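Local coordinates for beta-lactamase-like protein (PDB 6B9V) that is probably a diphosphatase of the PhnP family that cleaves reactive FAD photoproducts and binds manganese and zinc in a metallo-beta-lactamase fold, at residues D32-R37 / L236-E240. Numbering follows the deposited sequence.
Sequences DPHDRR and LPHEE
Near the zinc site formed by Cys23, Cys25, Cys28 and His234, the first turn of helix 238-244 is gripped by the loop that runs on from the zinc cysteines, and Asp35 and Arg37 take hold of His238 from two directions. Asp35 OD1 accepts from the backbone N of His238 at 2.9 Å, using its syn lone pair, at the helix's N-terminal end, where the negative carboxylate is probably favoured by the helix dipole. The other oxygen, OD2, is held by Ser30 OG, which helps fix the carboxylate's rotation. Arg37, its chain extended from CG to NE, sends NH2 to His238 ND1 at 2.9 Å; the donor lies close to the imidazole plane, which is turned 45° from the guanidinium. ND1 is therefore an acceptor here, and any proton of a neutral ring would be expected on NE2. With CG anti to the backbone N (chi1 -176°), the His238 ring is turned toward His34 of the 3-10 turn 33-35. There His34 CB sits over its face in a CH-pi contact, 3.5 Å from the ring centroid, and the His34 ring turns its edge toward that of His238 in an offset edge-to-face pair, planes at 77°. In this metallo-beta-lactamase fold the contact joins the loop between strands 2-9 and 41-46 of one sheet to the segment following strand 226-230 of the other. Each of two waters bridges the segments: one links Asp32 OD2 and Asp35 OD2 to Glu239 N, the other Asp35 OD1 and Arg37 NE to Leu236 O. Asp32 also makes an Asx turn, His34 N meeting its OD1 from above the carboxylate plane at 3.1 Å, while Arg37 NH1 is hydrogen-bonded to Ser12 OG and Ala252 O.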
loop_
_atom_site.group_PDB
_atom_site.type_symbol
_atom_site.label_atom_id
_atom_site.label_comp_id
_atom_site.label_asym_id
_atom_site.label_seq_id
_atom_site.Cartn_x
_atom_site.Cartn_y
_atom_site.Cartn_z
ATOM N N ASP A 32 6.467 -5.336 21.062
ATOM C CA ASP A 32 5.070 -5.623 21.377
ATOM C C ASP A 32 4.282 -5.619 20.074
ATOM O O ASP A 32 4.236 -4.604 19.381
ATOM C CB ASP A 32 4.527 -4.586 22.375
ATOM C CG ASP A 32 3.102 -4.892 22.868
ATOM O OD1 ASP A 32 2.384 -5.719 22.264
ATOM O OD2 ASP A 32 2.693 -4.270 23.873
ATOM N N PRO A 33 3.661 -6.756 19.726
ATOM C CA PRO A 33 2.894 -6.829 18.474
ATOM C C PRO A 33 1.843 -5.720 18.329
ATOM O O PRO A 33 1.572 -5.263 17.212
ATOM C CB PRO A 33 2.214 -8.205 18.557
ATOM C CG PRO A 33 3.103 -9.001 19.449
ATOM C CD PRO A 33 3.677 -8.040 20.448
ATOM N N HIS A 34 1.264 -5.268 19.439
ATOM C CA HIS A 34 0.211 -4.251 19.341
ATOM C C HIS A 34 0.793 -2.862 19.057
ATOM O O HIS A 34 0.057 -1.935 18.748
ATOM C CB HIS A 34 -0.636 -4.218 20.623
ATOM C CG HIS A 34 -1.536 -5.416 20.784
ATOM N ND1 HIS A 34 -1.699 -6.358 19.800
ATOM C CD2 HIS A 34 -2.311 -5.810 21.828
ATOM C CE1 HIS A 34 -2.544 -7.293 20.223
ATOM N NE2 HIS A 34 -2.922 -6.984 21.446
ATOM N N ASP A 35 2.113 -2.720 19.145
ATOM C CA ASP A 35 2.750 -1.468 18.743
ATOM C C ASP A 35 3.020 -1.435 17.234
ATOM O O ASP A 35 3.530 -0.444 16.722
ATOM C CB ASP A 35 4.060 -1.240 19.517
ATOM C CG ASP A 35 3.832 -0.641 20.904
ATOM O OD1 ASP A 35 2.918 0.189 21.063
ATOM O OD2 ASP A 35 4.579 -0.996 21.838
ATOM N N ARG A 36 2.700 -2.527 16.535
ATOM C CA ARG A 36 2.730 -2.542 15.079
ATOM C C ARG A 36 1.342 -2.220 14.583
ATOM O O ARG A 36 0.388 -2.943 14.882
ATOM C CB ARG A 36 3.184 -3.898 14.531
ATOM C CG ARG A 36 3.222 -3.978 13.003
ATOM C CD ARG A 36 3.543 -5.428 12.533
ATOM N NE ARG A 36 3.845 -5.548 11.100
ATOM C CZ ARG A 36 2.921 -5.582 10.139
ATOM N NH1 ARG A 36 1.638 -5.473 10.451
ATOM N NH2 ARG A 36 3.272 -5.707 8.863
ATOM N N ARG A 37 1.227 -1.130 13.829
ATOM C CA ARG A 37 -0.082 -0.625 13.437
ATOM C C ARG A 37 -0.141 -0.248 11.953
ATOM O O ARG A 37 0.581 0.642 11.511
ATOM C CB ARG A 37 -0.444 0.598 14.292
ATOM C CG ARG A 37 -0.289 0.411 15.812
ATOM C CD ARG A 37 -0.888 1.658 16.519
ATOM N NE ARG A 37 -0.698 1.622 17.963
ATOM C CZ ARG A 37 -1.511 1.014 18.827
ATOM N NH1 ARG A 37 -2.583 0.355 18.408
ATOM N NH2 ARG A 37 -1.245 1.062 20.126
ATOM N N LEU A 236 2.330 7.147 21.327
ATOM C CA LEU A 236 1.578 6.421 22.352
ATOM C C LEU A 236 1.955 4.935 22.434
ATOM O O LEU A 236 1.536 4.141 21.585
ATOM C CB LEU A 236 0.070 6.549 22.082
ATOM C CG LEU A 236 -0.517 7.962 21.968
ATOM C CD1 LEU A 236 -1.988 7.939 21.547
ATOM C CD2 LEU A 236 -0.376 8.674 23.282
ATOM N N PRO A 237 2.722 4.551 23.469
ATOM C CA PRO A 237 3.082 3.141 23.707
ATOM C C PRO A 237 1.836 2.341 24.056
ATOM O O PRO A 237 1.040 2.821 24.862
ATOM C CB PRO A 237 4.046 3.208 24.905
ATOM C CG PRO A 237 4.438 4.654 25.030
ATOM C CD PRO A 237 3.279 5.440 24.503
ATOM N N HIS A 238 1.652 1.153 23.491
ATOM C CA HIS A 238 0.350 0.498 23.632
ATOM C C HIS A 238 0.036 0.106 25.081
ATOM O O HIS A 238 -0.938 0.590 25.676
ATOM C CB HIS A 238 0.256 -0.736 22.726
ATOM C CG HIS A 238 -1.094 -1.388 22.754
ATOM N ND1 HIS A 238 -2.159 -0.920 22.014
ATOM C CD2 HIS A 238 -1.557 -2.449 23.458
ATOM C CE1 HIS A 238 -3.225 -1.660 22.266
ATOM N NE2 HIS A 238 -2.881 -2.610 23.123
ATOM N N GLU A 239 0.868 -0.749 25.661
ATOM C CA GLU A 239 0.562 -1.336 26.948
ATOM C C GLU A 239 0.672 -0.286 28.049
ATOM O O GLU A 239 -0.157 -0.240 28.959
ATOM C CB GLU A 239 1.483 -2.528 27.228
ATOM C CG GLU A 239 1.003 -3.466 28.335
ATOM C CD GLU A 239 -0.314 -4.160 28.006
ATOM O OE1 GLU A 239 -0.660 -4.291 26.810
ATOM O OE2 GLU A 239 -1.014 -4.569 28.955
ATOM N N GLU A 240 1.682 0.570 27.958
ATOM C CA GLU A 240 1.899 1.553 29.006
ATOM C C GLU A 240 0.735 2.542 29.054
ATOM O O GLU A 240 0.330 2.960 30.137
ATOM C CB GLU A 240 3.226 2.295 28.802
ATOM C CG GLU A 240 3.713 2.963 30.068
ATOM C CD GLU A 240 5.119 3.520 29.948
ATOM O OE1 GLU A 240 5.826 3.199 28.958
ATOM O OE2 GLU A 240 5.518 4.274 30.862
HETATM O O HOH W 1 3.468 -1.741 24.204
HETATM O O HOH W 2 1.474 2.216 19.740
#